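Local coordinates for protein aminotransferase class-III (Ochrobactrum anthropi, PDB 5GHG) that probably transfers amino groups between amines and carbonyl compounds as an omega-transaminase, using a pyridoxal phosphate cofactor held here in its pyridoxamine form, at residues 6-11 with 31-36; 209-214 with 251-256; 339-342 with 346-349. The protein carries 1 engineered substitution. One frame throughout, in Å; residues are numbered along the deposited sequence.

Interaction 1 (6-11 with 31-36)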
loop_
_atom_site.group_PDB
_atom_site.type_symbol
_atom_site.label_atom_id
_atom_site.label_comp_id
_atom_site.label_asym_id
_atom_site.label_seq_id
_atom_site.Cartn_x
_atom_site.Cartn_y
_atom_site.Cartn_z
ATOM N N ASN B 6 -8.281 -7.613 -29.342
ATOM C CA ASN B 6 -7.288 -6.728 -28.759
ATOM C C ASN B 6 -7.888 -5.412 -28.257
ATOM O O ASN B 6 -7.153 -4.452 -28.029
ATOM C CB ASN B 6 -6.164 -6.465 -29.762
ATOM C CG ASN B 6 -5.236 -7.657 -29.915
ATOM O OD1 ASN B 6 -5.065 -8.453 -28.981
ATOM N ND2 ASN B 6 -4.638 -7.796 -31.094
ATOM N N SER B 7 -9.206 -5.359 -28.090
ATOM C CA SER B 7 -9.847 -4.212 -27.470
ATOM C C SER B 7 -9.374 -4.048 -26.024
ATOM O O SER B 7 -8.868 -4.991 -25.392
ATOM C CB SER B 7 -11.358 -4.373 -27.472
ATOM O OG SER B 7 -11.748 -5.353 -26.541
ATOM N N LEU B 8 -9.535 -2.832 -25.497
ATOM C CA LEU B 8 -9.181 -2.577 -24.119
ATOM C C LEU B 8 -9.958 -3.491 -23.166
ATOM O O LEU B 8 -9.389 -4.018 -22.201
ATOM C CB LEU B 8 -9.442 -1.105 -23.760
ATOM C CG LEU B 8 -8.483 -0.048 -24.329
ATOM C CD1 LEU B 8 -9.096 1.336 -24.244
ATOM C CD2 LEU B 8 -7.150 -0.082 -23.615
ATOM N N GLU B 9 -11.252 -3.688 -23.427
ATOM C CA GLU B 9 -12.069 -4.508 -22.547
ATOM C C GLU B 9 -11.593 -5.970 -22.545
ATOM O O GLU B 9 -11.483 -6.598 -21.489
ATOM C CB GLU B 9 -13.543 -4.426 -22.965
ATOM C CG GLU B 9 -14.210 -3.051 -22.763
ATOM C CD GLU B 9 -13.879 -2.023 -23.879
ATOM O OE1 GLU B 9 -13.211 -2.377 -24.878
ATOM O OE2 GLU B 9 -14.268 -0.847 -23.743
ATOM N N ALA B 10 -11.298 -6.513 -23.724
ATOM C CA ALA B 10 -10.850 -7.890 -23.827
ATOM C C ALA B 10 -9.491 -8.091 -23.157
ATOM O O ALA B 10 -9.259 -9.110 -22.506
ATOM C CB ALA B 10 -10.785 -8.317 -25.293
ATOM N N ARG B 11 -8.576 -7.139 -23.320
ATOM C CA ARG B 11 -7.268 -7.273 -22.709
ATOM C C ARG B 11 -7.347 -7.145 -21.185
ATOM O O ARG B 11 -6.631 -7.843 -20.467
ATOM C CB ARG B 11 -6.290 -6.260 -23.299
ATOM C CG ARG B 11 -5.932 -6.603 -24.748
ATOM C CD ARG B 11 -4.756 -5.781 -25.246
ATOM N NE ARG B 11 -5.144 -4.408 -25.459
ATOM C CZ ARG B 11 -4.544 -3.349 -24.920
ATOM N NH1 ARG B 11 -3.507 -3.496 -24.138
ATOM N NH2 ARG B 11 -4.995 -2.145 -25.194
ATOM N N PRO B 31 -14.890 -4.707 -18.140
ATOM C CA PRO B 31 -15.005 -3.480 -17.358
ATOM C C PRO B 31 -15.660 -2.363 -18.179
ATOM O O PRO B 31 -15.792 -2.456 -19.405
ATOM C CB PRO B 31 -13.538 -3.126 -17.076
ATOM C CG PRO B 31 -12.850 -3.551 -18.338
ATOM C CD PRO B 31 -13.581 -4.804 -18.809
ATOM N N LEU B 32 -16.054 -1.305 -17.486
ATOM C CA LEU B 32 -16.267 -0.004 -18.100
ATOM C C LEU B 32 -14.945 0.760 -18.035
ATOM O O LEU B 32 -14.419 0.993 -16.945
ATOM C CB LEU B 32 -17.368 0.775 -17.369
ATOM C CG LEU B 32 -17.618 2.176 -17.947
ATOM C CD1 LEU B 32 -18.206 2.096 -19.330
ATOM C CD2 LEU B 32 -18.521 2.993 -17.049
ATOM N N VAL B 33 -14.410 1.157 -19.191
ATOM C CA VAL B 33 -13.070 1.750 -19.257
ATOM C C VAL B 33 -13.213 3.270 -19.324
ATOM O O VAL B 33 -13.881 3.800 -20.224
ATOM C CB VAL B 33 -12.276 1.202 -20.448
ATOM C CG1 VAL B 33 -10.844 1.704 -20.415
ATOM C CG2 VAL B 33 -12.296 -0.349 -20.432
ATOM N N ILE B 34 -12.586 3.977 -18.383
ATOM C CA ILE B 34 -12.647 5.440 -18.329
ATOM C C ILE B 34 -11.426 6.002 -19.055
ATOM O O ILE B 34 -10.309 5.510 -18.882
ATOM C CB ILE B 34 -12.703 5.946 -16.882
ATOM C CG1 ILE B 34 -13.922 5.341 -16.187
ATOM C CG2 ILE B 34 -12.724 7.455 -16.843
ATOM C CD1 ILE B 34 -15.238 5.704 -16.845
ATOM N N GLU B 35 -11.647 7.038 -19.857
ATOM C CA GLU B 35 -10.624 7.596 -20.727
ATOM C C GLU B 35 -10.050 8.926 -20.225
ATOM O O GLU B 35 -8.838 9.134 -20.288
ATOM C CB GLU B 35 -11.204 7.795 -22.136
ATOM C CG GLU B 35 -10.322 8.600 -23.103
ATOM C CD GLU B 35 -9.376 7.726 -23.916
ATOM O OE1 GLU B 35 -8.585 8.269 -24.728
ATOM O OE2 GLU B 35 -9.417 6.484 -23.753
ATOM N N ARG B 36 -10.899 9.857 -19.780
ATOM C CA ARG B 36 -10.407 11.186 -19.469
ATOM C C ARG B 36 -11.342 11.895 -18.520
ATOM O O ARG B 36 -12.491 11.478 -18.336
ATOM C CB ARG B 36 -10.195 12.013 -20.748
ATOM C CG ARG B 36 -11.414 12.206 -21.586
ATOM C CD ARG B 36 -11.086 13.006 -22.868
ATOM N NE ARG B 36 -9.904 13.829 -22.670
ATOM C CZ ARG B 36 -8.736 13.615 -23.271
ATOM N NH1 ARG B 36 -8.608 12.613 -24.148
ATOM N NH2 ARG B 36 -7.698 14.397 -22.996
HETATM O O HOH W 1 -15.759 0.319 -21.677
#
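Glu9, on the first turn of helix 8-15, lies against Pro31, just ahead of strand 32-38, and Val33 within it. The close part consists of van der Waals approaches of the glutamate chain to the proline, including its carbonyl oxygen, and to the valine. Glu9 CB stands 4.2 Å from Pro31 CD, and its CG is 3.8 Å from Pro31 O. The bend at chi2 (80°) turns the carboxylate along the strand toward Val33, where Glu9 OE2 comes within 3.9 Å of Val33 CG2. The preceding residue, Leu8, adds an apolar touch, its CD1 4.2 Å from Val33 CG1. Val33 therefore offers one methyl to each helix residue: CG1 to the leucine, CG2 to the glutamate.

The polar side is looser and bridged by solvent. A water donates to Glu9 OE2 at 2.8 Å and accepts from Val33 N at 2.9 Å, so the carboxylate reaches the strand backbone at one remove. The helix start is fixed independently: Ser7 is the N-cap, and its OG accepts from Ala10 N over 3.1 Å at a nearly straight N-H...O angle of 163°.

Val45 backs the contact from within the chain, touching Leu8, Glu9 and Val33. Strand 32-38 is antiparallel to strand 41-44, with a classic beta bulge where Glu35 and Arg36 both face Glu43. At the interface with the second subunit, Leu32, Val33 and Ile34 join a parallel ladder with a strand of that subunit, while Arg11 forms salt bridges to its Glu99 and Asp96, so helix and strand both meet the dimer interface.

Interaction 2 (209-214 with 251-256)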
loop_
_atom_site.group_PDB
_atom_site.type_symbol
_atom_site.label_atom_id
_atom_site.label_comp_id
_atom_site.label_asym_id
_atom_site.label_seq_id
_atom_site.Cartn_x
_atom_site.Cartn_y
_atom_site.Cartn_z
ATOM N N GLN B 209 -19.188 -1.560 28.484
ATOM C CA GLN B 209 -19.329 -2.960 28.865
ATOM C C GLN B 209 -18.280 -3.832 28.194
ATOM O O GLN B 209 -17.748 -4.762 28.809
ATOM C CB GLN B 209 -20.738 -3.479 28.528
ATOM C CG GLN B 209 -21.811 -2.869 29.414
ATOM C CD GLN B 209 -23.203 -3.043 28.820
ATOM O OE1 GLN B 209 -23.457 -3.971 28.039
ATOM N NE2 GLN B 209 -24.100 -2.162 29.178
ATOM N N LEU B 210 -17.988 -3.564 26.924
ATOM C CA LEU B 210 -16.916 -4.279 26.237
ATOM C C LEU B 210 -15.562 -4.023 26.918
ATOM O O LEU B 210 -14.795 -4.962 27.175
ATOM C CB LEU B 210 -16.862 -3.869 24.761
ATOM C CG LEU B 210 -15.771 -4.512 23.904
ATOM C CD1 LEU B 210 -15.869 -6.019 23.895
ATOM C CD2 LEU B 210 -15.809 -3.997 22.464
ATOM N N ILE B 211 -15.258 -2.762 27.208
ATOM C CA ILE B 211 -13.990 -2.416 27.832
ATOM C C ILE B 211 -13.844 -3.129 29.183
ATOM O O ILE B 211 -12.792 -3.701 29.502
ATOM C CB ILE B 211 -13.855 -0.898 27.983
ATOM C CG1 ILE B 211 -13.732 -0.222 26.603
ATOM C CG2 ILE B 211 -12.684 -0.507 28.896
ATOM C CD1 ILE B 211 -14.050 1.272 26.637
ATOM N N ILE B 212 -14.902 -3.102 29.990
ATOM C CA ILE B 212 -14.843 -3.761 31.291
ATOM C C ILE B 212 -14.663 -5.253 31.129
ATOM O O ILE B 212 -13.828 -5.868 31.813
ATOM C CB ILE B 212 -16.090 -3.412 32.120
ATOM C CG1 ILE B 212 -15.950 -1.997 32.664
ATOM C CG2 ILE B 212 -16.279 -4.432 33.253
ATOM C CD1 ILE B 212 -17.255 -1.417 33.214
ATOM N N ALA B 213 -15.411 -5.867 30.209
ATOM C CA ALA B 213 -15.344 -7.317 30.043
ATOM C C ALA B 213 -13.975 -7.760 29.521
ATOM O O ALA B 213 -13.482 -8.818 29.890
ATOM C CB ALA B 213 -16.444 -7.810 29.109
ATOM N N GLU B 214 -13.370 -6.980 28.635
ATOM C CA GLU B 214 -12.055 -7.344 28.114
ATOM C C GLU B 214 -10.930 -7.093 29.122
ATOM O O GLU B 214 -9.848 -7.662 28.972
ATOM C CB GLU B 214 -11.784 -6.577 26.817
ATOM C CG GLU B 214 -12.667 -7.043 25.640
ATOM C CD GLU B 214 -12.345 -8.459 25.196
ATOM O OE1 GLU B 214 -11.153 -8.862 25.297
ATOM O OE2 GLU B 214 -13.275 -9.182 24.758
ATOM N N TYR B 251 -10.971 5.419 30.843
ATOM C CA TYR B 251 -10.068 4.271 30.883
ATOM C C TYR B 251 -8.731 4.545 30.213
ATOM O O TYR B 251 -7.966 3.609 29.975
ATOM C CB TYR B 251 -10.760 3.058 30.255
ATOM C CG TYR B 251 -12.014 2.678 30.981
ATOM C CD1 TYR B 251 -11.960 1.998 32.204
ATOM C CD2 TYR B 251 -13.257 3.016 30.471
ATOM C CE1 TYR B 251 -13.119 1.655 32.875
ATOM C CE2 TYR B 251 -14.433 2.683 31.129
ATOM C CZ TYR B 251 -14.360 2.000 32.330
ATOM O OH TYR B 251 -15.519 1.662 32.982
ATOM N N ASP B 252 -8.444 5.806 29.888
ATOM C CA ASP B 252 -7.169 6.211 29.292
ATOM C C ASP B 252 -6.899 5.494 27.975
ATOM O O ASP B 252 -5.779 5.069 27.705
ATOM C CB ASP B 252 -6.006 5.979 30.277
ATOM C CG ASP B 252 -6.171 6.753 31.574
ATOM O OD1 ASP B 252 -6.706 7.883 31.543
ATOM O OD2 ASP B 252 -5.768 6.235 32.635
ATOM N N ILE B 253 -7.921 5.383 27.139
ATOM C CA ILE B 253 -7.808 4.712 25.841
ATOM C C ILE B 253 -7.577 5.768 24.768
ATOM O O ILE B 253 -8.285 6.785 24.722
ATOM C CB ILE B 253 -9.066 3.882 25.550
ATOM C CG1 ILE B 253 -9.206 2.765 26.609
ATOM C CG2 ILE B 253 -9.035 3.328 24.112
ATOM C CD1 ILE B 253 -10.589 2.135 26.673
ATOM N N LEU B 254 -6.604 5.535 23.894
ATOM C CA LEU B 254 -6.322 6.488 22.816
ATOM C C LEU B 254 -7.464 6.530 21.801
ATOM O O LEU B 254 -8.095 5.514 21.505
ATOM C CB LEU B 254 -5.024 6.113 22.105
ATOM C CG LEU B 254 -3.726 6.067 22.897
ATOM C CD1 LEU B 254 -2.627 5.447 22.064
ATOM C CD2 LEU B 254 -3.351 7.477 23.346
ATOM N N LEU B 255 -7.713 7.718 21.254
ATOM C CA LEU B 255 -8.707 7.906 20.204
ATOM C C LEU B 255 -7.991 8.129 18.868
ATOM O O LEU B 255 -7.218 9.078 18.730
ATOM C CB LEU B 255 -9.620 9.093 20.497
ATOM C CG LEU B 255 -10.587 9.458 19.377
ATOM C CD1 LEU B 255 -11.520 8.296 19.057
ATOM C CD2 LEU B 255 -11.366 10.694 19.759
ATOM N N ILE B 256 -8.256 7.255 17.905
ATOM C CA ILE B 256 -7.766 7.384 16.540
ATOM C C ILE B 256 -8.922 7.871 15.669
ATOM O O ILE B 256 -9.938 7.183 15.555
ATOM C CB ILE B 256 -7.239 6.045 15.993
ATOM C CG1 ILE B 256 -6.146 5.460 16.893
ATOM C CG2 ILE B 256 -6.702 6.207 14.559
ATOM C CD1 ILE B 256 -5.899 3.995 16.615
#
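Ile211 turns CG2 anti to the backbone N and CG1 anti to the carbonyl carbon (chi1 -67°), which splits its branches between two partners, Tyr251 and Ile253. Tyr251, with chi1 of -60°, presents a ring face to the first branch. Ile211 CG2 sits 4.0 Å from the ring centroid and 17° off the normal, a CH-pi contact displaced toward the rim; its nearest ring atoms include Tyr251 CG at 3.9 Å. The other branch extends to Ile253, and the two delta methyls meet tip to tip, Ile211 CD1 to Ile253 CD1 at 3.6 Å.

Ile212 contributes from the more exposed side of helix 196-214. Its side chain runs obliquely to the tyrosine, with CD1 3.5 Å from Tyr251 OH and CG1 4.3 Å from Tyr251 CZ. The phenol oxygen has its polar partner one turn back on the same helix, a hydrogen bond with Glu208, so the ring is held at its hydroxyl end as well as over its face. Cutting Ile211 back to an alanine is likely to leave that face of Tyr251 without its methyl and open a gap beside Ile253 CD1, both contacts being made by branches beyond CB.

Val247 and Pro216 also touch Ile211, extending the apolar cluster to helix 240-250 and the loop before strand 219-224. Helix 240-250 ends in a Schellman motif with Asp252, at positive phi, as its C-prime residue, and the chain passes through Ile253 into strand 254-258. That strand is parallel to 219-224, with helix 240-250 between them in sequence: the beta-alpha-beta connection of the large cofactor-binding domain of fold-type I aminotransferases.

Interaction 3 (339-342 with 346-349)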
loop_
_atom_site.group_PDB
_atom_site.type_symbol
_atom_site.label_atom_id
_atom_site.label_comp_id
_atom_site.label_asym_id
_atom_site.label_seq_id
_atom_site.Cartn_x
_atom_site.Cartn_y
_atom_site.Cartn_z
ATOM N N LEU B 339 -3.192 21.057 -1.453
ATOM C CA LEU B 339 -3.664 21.786 -0.272
ATOM C C LEU B 339 -3.695 23.285 -0.534
ATOM O O LEU B 339 -4.626 23.983 -0.104
ATOM C CB LEU B 339 -2.794 21.457 0.930
ATOM C CG LEU B 339 -2.853 19.983 1.340
ATOM C CD1 LEU B 339 -1.941 19.709 2.512
ATOM C CD2 LEU B 339 -4.274 19.554 1.634
ATOM N N ALA B 340 -2.700 23.784 -1.261
ATOM C CA ALA B 340 -2.663 25.198 -1.633
ATOM C C ALA B 340 -3.864 25.588 -2.485
ATOM O O ALA B 340 -4.438 26.662 -2.297
ATOM C CB ALA B 340 -1.360 25.529 -2.357
ATOM N N ILE B 341 -4.265 24.719 -3.417
ATOM C CA ILE B 341 -5.428 25.003 -4.255
ATOM C C ILE B 341 -6.684 25.061 -3.403
ATOM O O ILE B 341 -7.488 25.992 -3.523
ATOM C CB ILE B 341 -5.559 23.958 -5.390
ATOM C CG1 ILE B 341 -4.410 24.130 -6.396
ATOM C CG2 ILE B 341 -6.900 24.101 -6.109
ATOM C CD1 ILE B 341 -4.258 22.948 -7.369
ATOM N N ILE B 342 -6.866 24.066 -2.529
ATOM C CA ILE B 342 -8.010 24.035 -1.617
ATOM C C ILE B 342 -8.084 25.321 -0.804
ATOM O O ILE B 342 -9.162 25.901 -0.632
ATOM C CB ILE B 342 -7.927 22.782 -0.715
ATOM C CG1 ILE B 342 -8.217 21.525 -1.559
ATOM C CG2 ILE B 342 -8.879 22.861 0.458
ATOM C CD1 ILE B 342 -8.072 20.218 -0.794
ATOM N N ASP B 346 -10.700 28.526 -1.697
ATOM C CA ASP B 346 -11.748 28.519 -0.685
ATOM C C ASP B 346 -12.679 27.321 -0.885
ATOM O O ASP B 346 -13.904 27.428 -0.809
ATOM C CB ASP B 346 -12.510 29.847 -0.737
ATOM C CG ASP B 346 -13.055 30.285 0.608
ATOM O OD1 ASP B 346 -12.521 29.865 1.659
ATOM O OD2 ASP B 346 -14.026 31.078 0.611
ATOM N N LEU B 347 -12.092 26.150 -1.139
ATOM C CA LEU B 347 -12.922 24.983 -1.435
ATOM C C LEU B 347 -13.588 24.379 -0.205
ATOM O O LEU B 347 -14.631 23.736 -0.335
ATOM C CB LEU B 347 -12.100 23.928 -2.177
ATOM C CG LEU B 347 -11.557 24.383 -3.531
ATOM C CD1 LEU B 347 -10.828 23.238 -4.250
ATOM C CD2 LEU B 347 -12.649 24.978 -4.434
ATOM N N VAL B 348 -13.036 24.574 0.990
ATOM C CA VAL B 348 -13.762 24.125 2.182
ATOM C C VAL B 348 -15.096 24.875 2.288
ATOM O O VAL B 348 -16.150 24.278 2.556
ATOM C CB VAL B 348 -12.909 24.316 3.443
ATOM C CG1 VAL B 348 -13.687 23.944 4.677
ATOM C CG2 VAL B 348 -11.643 23.469 3.343
ATOM N N ALA B 349 -15.064 26.187 2.065
ATOM C CA ALA B 349 -16.296 26.972 2.120
ATOM C C ALA B 349 -17.220 26.622 0.962
ATOM O O ALA B 349 -18.443 26.532 1.134
ATOM C CB ALA B 349 -15.973 28.467 2.132
HETATM O O HOH W 2 -10.558 26.157 1.697
#
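Ile342 and Leu347 form the first shell of this turn between two helices, with CA atoms 5.0 Å apart. Their side chains cross at about a right angle: Leu347 CD1 lies 4.1 Å from Ile342 CG1 and 3.9 Å from Ile342 CA, so the leucine packs over backbone as well as side chain. Ile342 sends its other branch elsewhere. With chi1 at -71°, CG1 lies anti to the carbonyl carbon and CG2 anti to the backbone N, where Ile342 CG2 meets Val348 CG2 at 4.0 Å. Ile341 adds a longer apolar touch, its CG2 4.4 Å from Leu347 CD1.

The backbone bonds of the turn probably fix how these side chains face each other. Leu347 N donates to Ile342 O over 3.0 Å, with an N-H...O angle of 166° and the donor in the carbonyl plane. The same oxygen receives a water at 2.7 Å, and that water accepts from Val348 N, linking the end of one helix to the first turn of the next. Asp346, at positive phi, is the C-prime residue of the Schellman motif that closes helix 329-344; Asp346 N pairs with Glu343 O. It is also the N-cap position of the following helix, though its carboxylate makes no capping bond, so one residue occupies both positions, but a capping role is evident only for the helix that ends.

Further out, Ile341 rests on Arg68 and Leu69 of helix 67-77 and on Val62 and Glu66 ahead of it. Leu339, three residues before Ile342, packs on Leu97 and Leu101 of helix 93-104 and on Phe264, while Val348, in the first turn of helix 347-363, touches Leu270 in a loop.

How the interactions relate
The three contacts follow one another along the chain in series, with no shared residues and no touch. Interactions 1 and 2 lie on opposite sides of the chain's centre, their own centres 48 Å apart. Interaction 3 is 34 Å from interaction 1 and 37 Å from interaction 2, centre to centre; its nearest atoms are about 17 Å and 19 Å from theirs. Interaction 1 involves a strand outermost within this chain, where its sheet runs on into the second subunit, and interaction 2 a strand inside the other sheet. Interaction 3 joins two consecutive helices. Interaction 2's strand 254-258 also carries Asp258, so this strand continues from interaction 2 to the cofactor pocket.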